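Local coordinates for uncharacterized protein (Bacteroides ovatus CL02T12C04, PDB 6PTM), which probably acts as an exo-carrageenase of glycoside hydrolase family 42, cleaving carrageenan chains from their ends, at residues L290-W296 with R370-F375. Residues are numbered along the deposited sequence; the frame is centred on the assembly and turned at random.
Sequences LCNEPHW and RVTEWF
Trp296 meets four residues in turn from its CB to the far end of its indole, a long flat surface suited to so many neighbours. Its CB points toward helix 358-385, and CG anti to the carbonyl carbon (chi1 -73°) lays the ring along that helix. Arg370 NH1 is 3.7 Å from Trp296 CD1 and also near CB; the two planes are 62° apart, and Asn367 accepts a hydrogen bond from this buried nitrogen. Farther along, Val371 CG2 lies over one face of the indole, offset toward its rim, 3.5 Å from Trp296 CE3. A branched valine suits this spot because its other methyl, CG1, meets neighbouring CZ3. At the tip, Trp296 CH2 meets Trp374 obliquely (planes at 73°), while Phe375 CZ comes at the indole edge, 3.9 Å from Trp296 CH2.

The flat, apolar Phe375 ring reaches from helix to strand end. Compact Cys291 and Pro294 fit at its edge, with Cys291 CB 3.6 Å from Phe375 CE1. Leu290 CB packs 3.8 Å from Phe375 CD1.

This apolar packing joins strand 288-292 and its following loop to helix 358-385, which leads to adjacent parallel strand 391-394: a beta-alpha-beta connection, consistent with the (beta/alpha)8 barrel of GH42 enzymes. Ile393 and Leu414 of helix 411-417 also touch Phe375.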
ATOM      1  N   LEU A 290      13.254  -2.334  -6.505  1.00 13.19           N
ATOM      2  CA  LEU A 290      14.680  -2.425  -6.114  1.00 14.12           C
ATOM      3  C   LEU A 290      14.883  -3.490  -5.030  1.00 14.90           C
ATOM      4  O   LEU A 290      16.007  -3.977  -4.941  1.00 15.10           O
ATOM      5  CB  LEU A 290      15.227  -1.074  -5.645  1.00 14.09           C
ATOM      6  CG  LEU A 290      15.189   0.044  -6.681  1.00 14.73           C
ATOM      7  CD1 LEU A 290      15.725   1.342  -6.096  1.00 14.85           C
ATOM      8  CD2 LEU A 290      15.939  -0.337  -7.946  1.00 14.91           C
ATOM      9  N   CYS A 291      13.851  -3.851  -4.261  1.00 14.11           N
ATOM     10  CA  CYS A 291      13.944  -4.955  -3.287  1.00 15.08           C
ATOM     11  C   CYS A 291      12.541  -5.345  -2.801  1.00 15.56           C
ATOM     12  O   CYS A 291      11.713  -4.438  -2.532  1.00 16.12           O
ATOM     13  CB  CYS A 291      14.798  -4.557  -2.082  1.00 15.10           C
ATOM     14  SG  CYS A 291      15.276  -5.958  -1.032  1.00 15.29           S
ATOM     15  N   ASN A 292      12.349  -6.649  -2.626  1.00 15.64           N
ATOM     16  CA  ASN A 292      11.215  -7.320  -1.941  1.00 16.64           C
ATOM     17  C   ASN A 292      11.322  -7.171  -0.406  1.00 16.00           C
ATOM     18  O   ASN A 292      12.210  -7.809   0.176  1.00 17.49           O
ATOM     19  CB  ASN A 292      11.265  -8.803  -2.319  1.00 16.98           C
ATOM     20  CG  ASN A 292      10.073  -9.583  -1.827  1.00 17.17           C
ATOM     21  OD1 ASN A 292       9.088  -9.823  -2.555  1.00 18.83           O
ATOM     22  ND2 ASN A 292      10.167  -9.984  -0.586  1.00 16.35           N
ATOM     23  N   GLU A 293      10.388  -6.465   0.235  1.00 15.20           N
ATOM     24  CA  GLU A 293      10.213  -6.382   1.717  1.00 15.39           C
ATOM     25  C   GLU A 293      11.573  -6.225   2.380  1.00 14.79           C
ATOM     26  O   GLU A 293      11.975  -7.044   3.214  1.00 15.46           O
ATOM     27  CB  GLU A 293       9.501  -7.609   2.288  1.00 16.05           C
ATOM     28  CG  GLU A 293       8.064  -7.741   1.792  1.00 17.41           C
ATOM     29  CD  GLU A 293       7.196  -8.653   2.653  1.00 17.99           C
ATOM     30  OE1 GLU A 293       7.777  -9.525   3.342  1.00 18.88           O
ATOM     31  OE2 GLU A 293       5.968  -8.489   2.623  1.00 16.29           O
ATOM     32  N   PRO A 294      12.358  -5.211   1.975  1.00 14.59           N
ATOM     33  CA  PRO A 294      13.630  -4.932   2.644  1.00 14.70           C
ATOM     34  C   PRO A 294      13.428  -4.527   4.114  1.00 14.09           C
ATOM     35  O   PRO A 294      12.394  -3.907   4.468  1.00 14.05           O
ATOM     36  CB  PRO A 294      14.189  -3.755   1.827  1.00 15.11           C
ATOM     37  CG  PRO A 294      12.941  -3.053   1.394  1.00 16.06           C
ATOM     38  CD  PRO A 294      12.043  -4.198   0.948  1.00 14.61           C
ATOM     39  N   HIS A 295      14.392  -4.933   4.947  1.00 12.75           N
ATOM     40  CA  HIS A 295      14.532  -4.494   6.349  1.00 12.84           C
ATOM     41  C   HIS A 295      15.859  -5.024   6.875  1.00 12.71           C
ATOM     42  O   HIS A 295      16.320  -6.117   6.401  1.00 11.85           O
ATOM     43  CB  HIS A 295      13.308  -4.862   7.211  1.00 13.71           C
ATOM     44  CG  HIS A 295      12.682  -6.199   6.928  1.00 14.89           C
ATOM     45  ND1 HIS A 295      13.113  -7.350   7.531  1.00 15.39           N
ATOM     46  CD2 HIS A 295      11.609  -6.552   6.173  1.00 16.29           C
ATOM     47  CE1 HIS A 295      12.382  -8.371   7.118  1.00 16.27           C
ATOM     48  NE2 HIS A 295      11.427  -7.911   6.304  1.00 15.61           N
ATOM     49  N   TRP A 296      16.455  -4.215   7.746  1.00 13.37           N
ATOM     50  CA  TRP A 296      17.767  -4.430   8.395  1.00 14.23           C
ATOM     51  C   TRP A 296      17.582  -4.322   9.902  1.00 15.63           C
ATOM     52  O   TRP A 296      18.276  -3.491  10.544  1.00 15.35           O
ATOM     53  CB  TRP A 296      18.787  -3.432   7.844  1.00 14.61           C
ATOM     54  CG  TRP A 296      19.220  -3.757   6.444  1.00 14.52           C
ATOM     55  CD1 TRP A 296      20.343  -4.441   6.089  1.00 14.23           C
ATOM     56  CD2 TRP A 296      18.539  -3.454   5.213  1.00 14.21           C
ATOM     57  NE1 TRP A 296      20.427  -4.561   4.733  1.00 14.63           N
ATOM     58  CE2 TRP A 296      19.355  -3.941   4.164  1.00 13.98           C
ATOM     59  CE3 TRP A 296      17.374  -2.757   4.892  1.00 13.35           C
ATOM     60  CZ2 TRP A 296      19.011  -3.810   2.825  1.00 14.20           C
ATOM     61  CZ3 TRP A 296      17.032  -2.619   3.567  1.00 14.48           C
ATOM     62  CH2 TRP A 296      17.835  -3.145   2.547  1.00 13.04           C
ATOM     63  N   ARG A 370      21.657   4.855   5.866  1.00 14.13           N
ATOM     64  CA  ARG A 370      22.529   4.030   4.995  1.00 14.62           C
ATOM     65  C   ARG A 370      21.650   3.164   4.097  1.00 13.78           C
ATOM     66  O   ARG A 370      22.102   2.758   3.016  1.00 13.20           O
ATOM     67  CB  ARG A 370      23.510   3.155   5.777  1.00 16.84           C
ATOM     68  CG  ARG A 370      22.855   2.133   6.692  1.00 16.20           C
ATOM     69  CD  ARG A 370      23.459   0.780   6.524  1.00 16.69           C
ATOM     70  NE  ARG A 370      22.780  -0.181   7.386  1.00 15.81           N
ATOM     71  CZ  ARG A 370      23.105  -1.470   7.469  1.00 15.62           C
ATOM     72  NH1 ARG A 370      22.415  -2.256   8.281  1.00 14.39           N
ATOM     73  NH2 ARG A 370      24.135  -1.955   6.782  1.00 15.66           N
ATOM     74  N   VAL A 371      20.451   2.827   4.564  1.00 13.00           N
ATOM     75  CA  VAL A 371      19.533   2.035   3.709  1.00 13.48           C
ATOM     76  C   VAL A 371      19.030   2.938   2.589  1.00 12.50           C
ATOM     77  O   VAL A 371      19.022   2.501   1.439  1.00 11.88           O
ATOM     78  CB  VAL A 371      18.394   1.397   4.533  1.00 13.03           C
ATOM     79  CG1 VAL A 371      17.289   0.884   3.626  1.00 12.49           C
ATOM     80  CG2 VAL A 371      18.955   0.293   5.425  1.00 13.33           C
ATOM     81  N   THR A 372      18.600   4.166   2.925  1.00 12.90           N
ATOM     82  CA  THR A 372      18.211   5.162   1.902  1.00 12.67           C
ATOM     83  C   THR A 372      19.344   5.300   0.861  1.00 12.82           C
ATOM     84  O   THR A 372      19.054   5.282  -0.377  1.00 12.49           O
ATOM     85  CB  THR A 372      17.843   6.492   2.569  1.00 12.60           C
ATOM     86  OG1 THR A 372      16.752   6.323   3.482  1.00 11.92           O
ATOM     87  CG2 THR A 372      17.555   7.550   1.539  1.00 13.20           C
ATOM     88  N   GLU A 373      20.582   5.465   1.315  1.00 13.20           N
ATOM     89  CA  GLU A 373      21.763   5.631   0.405  1.00 14.70           C
ATOM     90  C   GLU A 373      21.907   4.391  -0.506  1.00 13.95           C
ATOM     91  O   GLU A 373      22.179   4.536  -1.728  1.00 14.32           O
ATOM     92  CB  GLU A 373      23.015   5.935   1.226  1.00 16.19           C
ATOM     93  CG  GLU A 373      24.250   6.207   0.369  1.00 18.90           C
ATOM     94  CD  GLU A 373      24.939   4.988  -0.218  1.00 21.56           C
ATOM     95  OE1 GLU A 373      24.983   3.932   0.457  1.00 21.94           O
ATOM     96  OE2 GLU A 373      25.444   5.101  -1.359  1.00 27.52           O
ATOM     97  N   TRP A 374      21.680   3.201   0.037  1.00 13.47           N
ATOM     98  CA  TRP A 374      21.796   1.946  -0.729  1.00 13.65           C
ATOM     99  C   TRP A 374      20.806   1.980  -1.896  1.00 13.64           C
ATOM    100  O   TRP A 374      21.191   1.682  -3.037  1.00 14.72           O
ATOM    101  CB  TRP A 374      21.591   0.765   0.224  1.00 14.79           C
ATOM    102  CG  TRP A 374      21.215  -0.524  -0.442  1.00 16.00           C
ATOM    103  CD1 TRP A 374      20.017  -1.182  -0.378  1.00 16.04           C
ATOM    104  CD2 TRP A 374      22.066  -1.311  -1.276  1.00 17.79           C
ATOM    105  NE1 TRP A 374      20.074  -2.338  -1.100  1.00 16.91           N
ATOM    106  CE2 TRP A 374      21.307  -2.431  -1.684  1.00 17.83           C
ATOM    107  CE3 TRP A 374      23.392  -1.180  -1.706  1.00 18.21           C
ATOM    108  CZ2 TRP A 374      21.851  -3.429  -2.485  1.00 17.95           C
ATOM    109  CZ3 TRP A 374      23.929  -2.177  -2.485  1.00 18.79           C
ATOM    110  CH2 TRP A 374      23.159  -3.269  -2.885  1.00 18.73           C
ATOM    111  N   PHE A 375      19.557   2.340  -1.620  1.00 13.05           N
ATOM    112  CA  PHE A 375      18.492   2.379  -2.646  1.00 12.98           C
ATOM    113  C   PHE A 375      18.773   3.519  -3.621  1.00 13.35           C
ATOM    114  O   PHE A 375      18.448   3.321  -4.824  1.00 13.14           O
ATOM    115  CB  PHE A 375      17.111   2.435  -1.993  1.00 12.54           C
ATOM    116  CG  PHE A 375      16.693   1.099  -1.454  1.00 12.52           C
ATOM    117  CD1 PHE A 375      16.581   0.010  -2.296  1.00 12.13           C
ATOM    118  CD2 PHE A 375      16.471   0.911  -0.103  1.00 12.14           C
ATOM    119  CE1 PHE A 375      16.212  -1.223  -1.798  1.00 12.91           C
ATOM    120  CE2 PHE A 375      16.112  -0.328   0.391  1.00 12.54           C
ATOM    121  CZ  PHE A 375      16.015  -1.399  -0.449  1.00 12.68           C
TER